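Local coordinates for Glyoxalase/bleomycin resistance protein/dioxygenase (Alicyclobacillus acidocaldarius subsp. acidocaldarius, PDB 3RRI) that probably acts as a dioxygenase-like, metal-binding member of the glyoxalase/bleomycin resistance (vicinal oxygen chelate) superfamily, with its substrate not established, at residues H12-A17 against V53-D58; D19-Y24 against A36-D41; E108-F113 against E124-F129. All blocks are in the same frame, centred on the assembly; numbering follows the deposited sequence.

In the fold
The chain holds two βαβββ modules, the building blocks of the vicinal oxygen chelate fold. Interactions 1 and 2 lie in the first, with centres about 9 Å apart, and they touch; residues 19-24 and 36-41 are nested inside the loop that residues 12-17 and 53-58 close. Both reach the four-strand sheet ordered 10-17, 50-56, 42-47, 34-39. Interaction 3 follows later in the chain, in the second module on the other side of the chain's centre, its own centre about 25 Å from interaction 1 and 30 Å from interaction 2. Pairing with the second subunit brings opposite modules together: Arg37 of interaction 2 and Tyr128 of interaction 3 in that neighbouring subunit share one acetate.

Interaction 1: residues H12-A17 against V53-D58; sequences HLAIPA and VCHLSD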
loop_
_atom_site.group_PDB
_atom_site.type_symbol
_atom_site.label_atom_id
_atom_site.label_comp_id
_atom_site.label_asym_id
_atom_site.label_seq_id
_atom_site.Cartn_x
_atom_site.Cartn_y
_atom_site.Cartn_z
ATOM N N HIS A 12 2.995 -18.640 -10.786
ATOM C CA HIS A 12 3.231 -19.993 -10.407
ATOM C C HIS A 12 4.012 -20.696 -11.543
ATOM O O HIS A 12 3.850 -20.404 -12.745
ATOM C CB HIS A 12 1.922 -20.698 -10.043
ATOM C CG HIS A 12 1.145 -21.069 -11.240
ATOM N ND1 HIS A 12 1.306 -22.276 -11.879
ATOM C CD2 HIS A 12 0.243 -20.364 -11.961
ATOM C CE1 HIS A 12 0.536 -22.298 -12.951
ATOM N NE2 HIS A 12 -0.117 -21.152 -13.027
ATOM N N LEU A 13 4.919 -21.571 -11.095
ATOM C CA LEU A 13 5.751 -22.356 -11.969
ATOM C C LEU A 13 5.733 -23.823 -11.561
ATOM O O LEU A 13 5.788 -24.134 -10.386
ATOM C CB LEU A 13 7.216 -21.853 -11.882
ATOM C CG LEU A 13 8.153 -22.548 -12.829
ATOM C CD1 LEU A 13 7.880 -22.306 -14.307
ATOM C CD2 LEU A 13 9.631 -22.112 -12.467
ATOM N N ALA A 14 5.697 -24.713 -12.567
ATOM C CA ALA A 14 5.871 -26.122 -12.346
ATOM C C ALA A 14 7.224 -26.568 -12.954
ATOM O O ALA A 14 7.558 -26.204 -14.068
ATOM C CB ALA A 14 4.661 -26.888 -13.021
ATOM N N ILE A 15 7.933 -27.395 -12.200
ATOM C CA ILE A 15 9.210 -27.934 -12.622
ATOM C C ILE A 15 9.240 -29.408 -12.195
ATOM O O ILE A 15 8.553 -29.813 -11.235
ATOM C CB ILE A 15 10.400 -27.198 -11.951
ATOM C CG1 ILE A 15 10.287 -27.231 -10.409
ATOM C CG2 ILE A 15 10.558 -25.781 -12.535
ATOM C CD1 ILE A 15 11.598 -26.666 -9.724
ATOM N N PRO A 16 10.089 -30.208 -12.868
ATOM C CA PRO A 16 10.257 -31.577 -12.444
ATOM C C PRO A 16 11.148 -31.754 -11.196
ATOM O O PRO A 16 12.127 -31.009 -11.012
ATOM C CB PRO A 16 10.922 -32.226 -13.653
ATOM C CG PRO A 16 11.633 -31.158 -14.312
ATOM C CD PRO A 16 10.895 -29.875 -14.038
ATOM N N ALA A 17 10.800 -32.726 -10.366
ATOM C CA ALA A 17 11.618 -33.179 -9.242
ATOM C C ALA A 17 11.740 -34.677 -9.358
ATOM O O ALA A 17 10.737 -35.368 -9.408
ATOM C CB ALA A 17 10.978 -32.826 -7.921
ATOM N N VAL A 53 5.882 -25.367 -7.791
ATOM C CA VAL A 53 5.372 -26.709 -7.617
ATOM C C VAL A 53 6.386 -27.645 -8.261
ATOM O O VAL A 53 6.707 -27.520 -9.454
ATOM C CB VAL A 53 3.992 -26.929 -8.272
ATOM C CG1 VAL A 53 3.568 -28.355 -8.065
ATOM C CG2 VAL A 53 2.881 -25.938 -7.751
ATOM N N CYS A 54 6.879 -28.569 -7.434
ATOM C CA CYS A 54 7.801 -29.594 -7.864
ATOM C C CYS A 54 6.996 -30.861 -8.110
ATOM O O CYS A 54 6.396 -31.445 -7.174
ATOM C CB CYS A 54 8.813 -29.851 -6.775
ATOM S SG CYS A 54 9.971 -28.491 -6.418
ATOM N N HIS A 55 6.966 -31.250 -9.371
ATOM C CA HIS A 55 6.232 -32.436 -9.815
ATOM C C HIS A 55 7.139 -33.675 -9.910
ATOM O O HIS A 55 8.180 -33.632 -10.597
ATOM C CB HIS A 55 5.629 -32.176 -11.184
ATOM C CG HIS A 55 4.520 -31.193 -11.163
ATOM N ND1 HIS A 55 3.222 -31.543 -10.858
ATOM C CD2 HIS A 55 4.523 -29.861 -11.385
ATOM C CE1 HIS A 55 2.474 -30.453 -10.891
ATOM N NE2 HIS A 55 3.236 -29.423 -11.222
ATOM N N LEU A 56 6.736 -34.766 -9.255
ATOM C CA LEU A 56 7.497 -36.014 -9.291
ATOM C C LEU A 56 7.558 -36.498 -10.738
ATOM O O LEU A 56 6.511 -36.779 -11.370
ATOM C CB LEU A 56 6.871 -37.062 -8.382
ATOM C CG LEU A 56 7.564 -38.438 -8.372
ATOM C CD1 LEU A 56 8.988 -38.309 -7.750
ATOM C CD2 LEU A 56 6.694 -39.445 -7.634
ATOM N N SER A 57 8.762 -36.579 -11.286
ATOM C CA SER A 57 8.927 -36.775 -12.723
ATOM C C SER A 57 10.326 -37.289 -13.087
ATOM O O SER A 57 11.337 -36.948 -12.437
ATOM C CB SER A 57 8.674 -35.466 -13.474
ATOM O OG SER A 57 8.876 -35.600 -14.863
ATOM N N ASP A 58 10.361 -38.105 -14.137
ATOM C CA ASP A 58 11.613 -38.576 -14.713
ATOM C C ASP A 58 12.085 -37.697 -15.867
ATOM O O ASP A 58 13.153 -37.936 -16.436
ATOM C CB ASP A 58 11.438 -40.024 -15.168
ATOM C CG ASP A 58 12.745 -40.661 -15.629
ATOM O OD1 ASP A 58 13.779 -40.546 -14.918
ATOM O OD2 ASP A 58 12.702 -41.291 -16.708
#
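Ala14 and His55 meet on one face of a parallel strand pair, 10-17 with 50-56, the first and last strands of the first βαβββ module. From its CB, which lies 3.8 Å from Ile15 O, the His55 side chain turns back beside its own backbone N (chi1 -70°) and brings the ring to Ala14, where the CD2-NE2 edge faces the methyl, both atoms 3.4 Å from Ala14 CB. Val53 CG1 sits over one face of the imidazole, toward its rim, and Tyr67 of the second subunit brings a further ring to it.

In the backbone ladder, His55 gives N to Ile15 O at 2.8 Å and nearly straight (174°), while its O takes Ala17 N at 2.8 Å. Val53 likewise binds Leu13 and Ile15, and Ser57 N extends the ladder to Ala17 O. The first three bonds are nearly linear at the carbonyl; toward the end the donors Ala17 N and Ser57 N rise above the carbonyl plane. On the other face Cys54 CB packs 3.9 Å from Ala17 CB, and its SG reaches Ile15 CD1 at 4.1 Å.

That Cys54 face lies under helix 20-30, where Tyr27 covers Ile15 and Cys54 and Ala23 meets Ala17. Strand 42-47 flanks residues 53-56, whereas His12 to Ala14 pair antiparallel with a strand of the second subunit, carrying the sheet across the interface.

Interaction 2: residues D19-Y24 against A36-D41; sequences DLDEAY and ARRYPD. With ACT (acetate ion), chain C.
Asp21, on the first turn of helix 20-30, reaches out to Arg38 on the edge strand 34-39, tying the helix of the first βαβββ module to the border of its sheet. Asp19 is the N-cap of that helix, OD1 accepting from Glu22 N at 2.8 Å. Residues 36-41 open on a classic beta bulge, Ala36 and Arg37 both facing Thr44.

Arg37 points its guanidinium away from the helix. NH1 and NH2 both donate to OXT of an acetate, NH2 at 2.9 Å, and NH1 also reaches Tyr39 OH at 2.8 Å, so acetate and phenol both lie at the guanidinium edge, near its plane. The same acetate is held by Tyr128 OH of the second subunit, and Arg37 NE pairs with the C-terminal carboxylate of Tyr135 in that subunit.

Arg38 turns the other way. Bent at chi3 (79°), its chain lays NH2 2.9 Å from Asp21 OD1 in a salt bridge, met on the anti side of the carboxylate and tilted from both planes, which stand 75° apart. Leu20 CB and Tyr24 CB lie alongside the guanidinium, adding apolar contact to the single charged bond.

Tyr39 points away from the helix, and its hydroxyl also bonds Glu108 of the second subunit. At Pro40 and Asp41 the chain turns under Leu20. Leu20 CD1 ends against two backbone carbonyls, 3.6 Å from Tyr39 O and 3.5 Å from Pro40 O.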
loop_
_atom_site.group_PDB
_atom_site.type_symbol
_atom_site.label_atom_id
_atom_site.label_comp_id
_atom_site.label_asym_id
_atom_site.label_seq_id
_atom_site.Cartn_x
_atom_site.Cartn_y
_atom_site.Cartn_z
ATOM N N ASP A 19 12.702 -36.618 -7.025
ATOM C CA ASP A 19 12.413 -37.163 -5.709
ATOM C C ASP A 19 11.870 -36.042 -4.842
ATOM O O ASP A 19 12.541 -35.024 -4.658
ATOM C CB ASP A 19 13.707 -37.756 -5.096
ATOM C CG ASP A 19 13.486 -38.325 -3.700
ATOM O OD1 ASP A 19 13.261 -37.562 -2.737
ATOM O OD2 ASP A 19 13.526 -39.578 -3.563
ATOM N N LEU A 20 10.675 -36.216 -4.293
ATOM C CA LEU A 20 10.028 -35.120 -3.592
ATOM C C LEU A 20 10.681 -34.763 -2.252
ATOM O O LEU A 20 10.731 -33.595 -1.891
ATOM C CB LEU A 20 8.544 -35.397 -3.384
ATOM C CG LEU A 20 7.682 -35.510 -4.649
ATOM C CD1 LEU A 20 6.213 -35.821 -4.248
ATOM C CD2 LEU A 20 7.755 -34.281 -5.527
ATOM N N ASP A 21 11.139 -35.761 -1.492
ATOM C CA ASP A 21 11.847 -35.492 -0.245
ATOM C C ASP A 21 13.127 -34.717 -0.488
ATOM O O ASP A 21 13.456 -33.807 0.292
ATOM C CB ASP A 21 12.153 -36.777 0.542
ATOM C CG ASP A 21 10.926 -37.335 1.259
ATOM O OD1 ASP A 21 9.941 -36.589 1.452
ATOM O OD2 ASP A 21 10.972 -38.519 1.647
ATOM N N GLU A 22 13.827 -35.070 -1.549
ATOM C CA GLU A 22 15.072 -34.397 -1.915
ATOM C C GLU A 22 14.792 -32.939 -2.320
ATOM O O GLU A 22 15.568 -32.034 -2.030
ATOM C CB GLU A 22 15.714 -35.160 -3.065
ATOM C CG GLU A 22 17.043 -34.634 -3.565
ATOM C CD GLU A 22 17.530 -35.393 -4.773
ATOM O OE1 GLU A 22 16.709 -35.640 -5.693
ATOM O OE2 GLU A 22 18.743 -35.725 -4.833
ATOM N N ALA A 23 13.667 -32.715 -2.998
ATOM C CA ALA A 23 13.250 -31.374 -3.384
ATOM C C ALA A 23 12.880 -30.514 -2.161
ATOM O O ALA A 23 13.207 -29.312 -2.103
ATOM C CB ALA A 23 12.048 -31.473 -4.316
ATOM N N TYR A 24 12.159 -31.111 -1.213
ATOM C CA TYR A 24 11.911 -30.499 0.090
ATOM C C TYR A 24 13.203 -30.054 0.784
ATOM O O TYR A 24 13.289 -28.923 1.247
ATOM C CB TYR A 24 11.109 -31.444 1.005
ATOM C CG TYR A 24 10.974 -30.932 2.418
ATOM C CD1 TYR A 24 9.911 -30.132 2.794
ATOM C CD2 TYR A 24 11.935 -31.224 3.388
ATOM C CE1 TYR A 24 9.792 -29.653 4.078
ATOM C CE2 TYR A 24 11.821 -30.760 4.688
ATOM C CZ TYR A 24 10.744 -29.972 5.040
ATOM O OH TYR A 24 10.667 -29.506 6.340
ATOM N N ALA A 36 3.989 -25.563 1.566
ATOM C CA ALA A 36 2.523 -25.354 1.612
ATOM C C ALA A 36 1.823 -26.697 1.602
ATOM O O ALA A 36 1.467 -27.190 2.644
ATOM C CB ALA A 36 2.064 -24.513 0.467
ATOM N N ARG A 37 1.700 -27.319 0.439
ATOM C CA ARG A 37 0.923 -28.558 0.310
ATOM C C ARG A 37 1.724 -29.735 -0.255
ATOM O O ARG A 37 2.630 -29.561 -1.064
ATOM C CB ARG A 37 -0.348 -28.282 -0.510
ATOM C CG ARG A 37 -1.306 -27.407 0.208
ATOM C CD ARG A 37 -2.507 -27.032 -0.672
ATOM N NE ARG A 37 -2.211 -26.020 -1.701
ATOM C CZ ARG A 37 -2.386 -26.175 -3.011
ATOM N NH1 ARG A 37 -2.824 -27.331 -3.533
ATOM N NH2 ARG A 37 -2.168 -25.167 -3.826
ATOM N N ARG A 38 1.405 -30.944 0.211
ATOM C CA ARG A 38 2.064 -32.161 -0.276
ATOM C C ARG A 38 1.074 -33.189 -0.764
ATOM O O ARG A 38 0.045 -33.403 -0.135
ATOM C CB ARG A 38 2.856 -32.839 0.828
ATOM C CG ARG A 38 4.127 -32.158 1.247
ATOM C CD ARG A 38 5.010 -33.140 2.060
ATOM N NE ARG A 38 5.740 -34.086 1.202
ATOM C CZ ARG A 38 7.051 -34.365 1.280
ATOM N NH1 ARG A 38 7.846 -33.794 2.191
ATOM N NH2 ARG A 38 7.575 -35.235 0.433
ATOM N N TYR A 39 1.398 -33.805 -1.892
ATOM C CA TYR A 39 0.629 -34.907 -2.452
ATOM C C TYR A 39 1.611 -35.981 -2.912
ATOM O O TYR A 39 2.824 -35.745 -2.997
ATOM C CB TYR A 39 -0.212 -34.429 -3.625
ATOM C CG TYR A 39 -1.044 -33.211 -3.298
ATOM C CD1 TYR A 39 -2.339 -33.337 -2.777
ATOM C CD2 TYR A 39 -0.522 -31.930 -3.471
ATOM C CE1 TYR A 39 -3.101 -32.216 -2.443
ATOM C CE2 TYR A 39 -1.276 -30.800 -3.154
ATOM C CZ TYR A 39 -2.567 -30.951 -2.655
ATOM O OH TYR A 39 -3.294 -29.855 -2.329
ATOM N N PRO A 40 1.113 -37.178 -3.217
ATOM C CA PRO A 40 2.029 -38.228 -3.659
ATOM C C PRO A 40 2.861 -37.856 -4.887
ATOM O O PRO A 40 3.982 -38.361 -5.063
ATOM C CB PRO A 40 1.074 -39.394 -3.975
ATOM C CG PRO A 40 -0.023 -39.202 -3.052
ATOM C CD PRO A 40 -0.244 -37.707 -2.988
ATOM N N ASP A 41 2.316 -36.996 -5.738
ATOM C CA ASP A 41 2.950 -36.668 -7.017
ATOM C C ASP A 41 3.546 -35.250 -7.099
ATOM O O ASP A 41 4.112 -34.886 -8.128
ATOM C CB ASP A 41 1.972 -36.910 -8.185
ATOM C CG ASP A 41 0.804 -35.926 -8.218
ATOM O OD1 ASP A 41 0.650 -35.099 -7.296
ATOM O OD2 ASP A 41 0.030 -35.960 -9.207
HETATM C C ACT C . -1.961 -27.061 -6.889
HETATM O O ACT C . -1.342 -26.413 -7.758
HETATM O OXT ACT C . -2.925 -26.476 -6.318
HETATM C CH3 ACT C . -1.533 -28.463 -6.543
#

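Interaction 3: residues E108-F113 against E124-F129; sequences EEHETF and EFKYYF. With ACT (acetate ion), chain D.
His110 and Tyr128 lie side by side across two antiparallel strands, pointing the same way, their ring planes 35° apart. His110 CB sits over the middle of the phenol face, 3.7 Å from the ring centroid, and further out the relation is reversed: Tyr128 OH stands above the centre of the imidazole. The histidine cannot easily rotate, because ND1 donates to Glu108 O at 2.9 Å, within the ring plane and nearly straight. The Lys126 chain crosses the histidine at a slant, its CD 3.5 Å from His110 CD2. Bent at chi3 (-85°), it brings NZ back to Tyr128 OH, which in turn donates to an acetate oxygen at 2.7 Å. Arg37 of the second subunit binds that acetate as well, and Gln51 of that subunit takes another bond from Lys126 NZ.

The two strands, 110-116 and 122-128, form the closing β-hairpin of the second βαβββ module. His110 faces Tyr128 and Thr112 faces Lys126 as non-hydrogen-bonded pairs; Glu111-Tyr127 and Phe113-Phe125 are the hydrogen-bonded ones. Thr112 holds OG1 anti to its backbone N (179°), and from there it donates 2.6 Å to the anti lone pair of Glu124 OE2.

On the opposite face Phe125 CB stands over the Phe113 ring while CD2 meets Phe113 CE1 at 3.7 Å; helix 78-90 packs here, with Phe81 and Tyr85 edge-to-face against Phe113. The Phe129 ring closes the hairpin's open end, receiving Glu109 CG near CD2 and Glu111 CG at 3.5 Å from CZ, while Phe129 N makes a weak bond to Glu109 O.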
loop_
_atom_site.group_PDB
_atom_site.type_symbol
_atom_site.label_atom_id
_atom_site.label_comp_id
_atom_site.label_asym_id
_atom_site.label_seq_id
_atom_site.Cartn_x
_atom_site.Cartn_y
_atom_site.Cartn_z
ATOM N N GLU A 108 21.203 -1.701 -18.655
ATOM C CA GLU A 108 20.494 -2.890 -18.125
ATOM C C GLU A 108 21.404 -3.903 -17.410
ATOM O O GLU A 108 21.009 -5.063 -17.206
ATOM C CB GLU A 108 19.703 -3.607 -19.230
ATOM C CG GLU A 108 20.509 -4.057 -20.436
ATOM C CD GLU A 108 20.440 -3.059 -21.611
ATOM O OE1 GLU A 108 20.896 -1.897 -21.430
ATOM O OE2 GLU A 108 19.949 -3.457 -22.725
ATOM N N GLU A 109 22.602 -3.464 -17.012
ATOM C CA GLU A 109 23.481 -4.268 -16.207
ATOM C C GLU A 109 22.804 -4.810 -14.960
ATOM O O GLU A 109 22.107 -4.079 -14.243
ATOM C CB GLU A 109 24.686 -3.433 -15.725
ATOM C CG GLU A 109 25.670 -4.278 -14.901
ATOM C CD GLU A 109 27.056 -3.677 -14.755
ATOM O OE1 GLU A 109 27.269 -2.514 -15.153
ATOM O OE2 GLU A 109 27.934 -4.407 -14.237
ATOM N N HIS A 110 23.053 -6.086 -14.666
ATOM C CA HIS A 110 22.561 -6.659 -13.420
ATOM C C HIS A 110 23.553 -7.657 -12.804
ATOM O O HIS A 110 24.293 -8.308 -13.552
ATOM C CB HIS A 110 21.208 -7.344 -13.662
ATOM C CG HIS A 110 21.163 -8.248 -14.863
ATOM N ND1 HIS A 110 21.012 -7.780 -16.156
ATOM C CD2 HIS A 110 21.154 -9.600 -14.953
ATOM C CE1 HIS A 110 20.941 -8.805 -16.988
ATOM N NE2 HIS A 110 21.002 -9.922 -16.280
ATOM N N GLU A 111 23.579 -7.743 -11.461
ATOM C CA GLU A 111 24.287 -8.811 -10.768
ATOM C C GLU A 111 23.438 -10.046 -10.837
ATOM O O GLU A 111 22.205 -9.952 -10.768
ATOM C CB GLU A 111 24.567 -8.450 -9.313
ATOM C CG GLU A 111 25.441 -7.203 -9.090
ATOM C CD GLU A 111 26.304 -7.234 -7.817
ATOM O OE1 GLU A 111 26.953 -6.213 -7.532
ATOM O OE2 GLU A 111 26.363 -8.249 -7.105
ATOM N N THR A 112 24.077 -11.213 -10.921
ATOM C CA THR A 112 23.366 -12.468 -11.095
ATOM C C THR A 112 24.141 -13.598 -10.406
ATOM O O THR A 112 25.382 -13.559 -10.353
ATOM C CB THR A 112 23.256 -12.786 -12.593
ATOM O OG1 THR A 112 22.594 -14.026 -12.790
ATOM C CG2 THR A 112 24.639 -12.913 -13.185
ATOM N N PHE A 113 23.444 -14.577 -9.848
ATOM C CA PHE A 113 24.045 -15.876 -9.542
ATOM C C PHE A 113 23.019 -16.959 -9.841
ATOM O O PHE A 113 21.818 -16.672 -9.840
ATOM C CB PHE A 113 24.576 -15.984 -8.108
ATOM C CG PHE A 113 23.543 -15.772 -7.033
ATOM C CD1 PHE A 113 22.884 -16.843 -6.445
ATOM C CD2 PHE A 113 23.260 -14.498 -6.559
ATOM C CE1 PHE A 113 21.999 -16.642 -5.412
ATOM C CE2 PHE A 113 22.331 -14.310 -5.549
ATOM C CZ PHE A 113 21.713 -15.386 -4.989
ATOM N N GLU A 124 17.933 -18.609 -11.147
ATOM C CA GLU A 124 18.725 -17.392 -11.294
ATOM C C GLU A 124 18.142 -16.270 -10.453
ATOM O O GLU A 124 16.931 -16.019 -10.483
ATOM C CB GLU A 124 18.813 -16.931 -12.736
ATOM C CG GLU A 124 19.722 -15.702 -12.880
ATOM C CD GLU A 124 19.696 -15.022 -14.240
ATOM O OE1 GLU A 124 18.705 -15.184 -14.997
ATOM O OE2 GLU A 124 20.693 -14.304 -14.552
ATOM N N PHE A 125 18.984 -15.587 -9.683
ATOM C CA PHE A 125 18.582 -14.429 -8.912
ATOM C C PHE A 125 19.316 -13.233 -9.429
ATOM O O PHE A 125 20.495 -13.364 -9.772
ATOM C CB PHE A 125 18.806 -14.653 -7.417
ATOM C CG PHE A 125 18.034 -15.818 -6.901
ATOM C CD1 PHE A 125 16.684 -15.646 -6.561
ATOM C CD2 PHE A 125 18.572 -17.073 -6.836
ATOM C CE1 PHE A 125 15.918 -16.721 -6.128
ATOM C CE2 PHE A 125 17.801 -18.142 -6.392
ATOM C CZ PHE A 125 16.463 -17.962 -6.055
ATOM N N LYS A 126 18.631 -12.100 -9.530
ATOM C CA LYS A 126 19.172 -10.926 -10.181
ATOM C C LYS A 126 18.926 -9.658 -9.360
ATOM O O LYS A 126 17.994 -9.574 -8.581
ATOM C CB LYS A 126 18.527 -10.704 -11.566
ATOM C CG LYS A 126 18.724 -11.804 -12.574
ATOM C CD LYS A 126 18.330 -11.365 -14.002
ATOM C CE LYS A 126 16.803 -11.569 -14.219
ATOM N NZ LYS A 126 16.428 -11.397 -15.686
ATOM N N TYR A 127 19.791 -8.677 -9.561
ATOM C CA TYR A 127 19.588 -7.334 -9.098
ATOM C C TYR A 127 20.015 -6.361 -10.191
ATOM O O TYR A 127 21.176 -6.405 -10.632
ATOM C CB TYR A 127 20.411 -7.072 -7.818
ATOM C CG TYR A 127 20.467 -5.630 -7.456
ATOM C CD1 TYR A 127 19.410 -5.023 -6.813
ATOM C CD2 TYR A 127 21.576 -4.829 -7.806
ATOM C CE1 TYR A 127 19.428 -3.718 -6.486
ATOM C CE2 TYR A 127 21.586 -3.495 -7.491
ATOM C CZ TYR A 127 20.503 -2.935 -6.847
ATOM O OH TYR A 127 20.489 -1.594 -6.514
ATOM N N TYR A 128 19.117 -5.466 -10.629
ATOM C CA TYR A 128 19.394 -4.484 -11.660
ATOM C C TYR A 128 19.765 -3.153 -11.031
ATOM O O TYR A 128 19.108 -2.668 -10.108
ATOM C CB TYR A 128 18.171 -4.282 -12.615
ATOM C CG TYR A 128 17.946 -5.434 -13.570
ATOM C CD1 TYR A 128 18.410 -5.377 -14.868
ATOM C CD2 TYR A 128 17.249 -6.570 -13.158
ATOM C CE1 TYR A 128 18.218 -6.429 -15.747
ATOM C CE2 TYR A 128 17.034 -7.649 -14.031
ATOM C CZ TYR A 128 17.502 -7.565 -15.331
ATOM O OH TYR A 128 17.275 -8.637 -16.170
ATOM N N PHE A 129 20.814 -2.533 -11.582
ATOM C CA PHE A 129 21.295 -1.240 -11.114
ATOM C C PHE A 129 20.317 -0.092 -11.406
ATOM O O PHE A 129 20.190 0.854 -10.621
ATOM C CB PHE A 129 22.715 -1.007 -11.655
ATOM C CG PHE A 129 23.714 -1.965 -11.075
ATOM C CD1 PHE A 129 24.188 -1.768 -9.800
ATOM C CD2 PHE A 129 24.080 -3.119 -11.744
ATOM C CE1 PHE A 129 25.073 -2.678 -9.220
ATOM C CE2 PHE A 129 24.950 -4.048 -11.162
ATOM C CZ PHE A 129 25.447 -3.811 -9.906
HETATM C C ACT D . 17.635 -9.753 -19.370
HETATM O O ACT D . 18.053 -8.751 -18.706
HETATM O OXT ACT D . 17.027 -10.669 -18.752
HETATM C CH3 ACT D . 17.841 -9.832 -20.849
#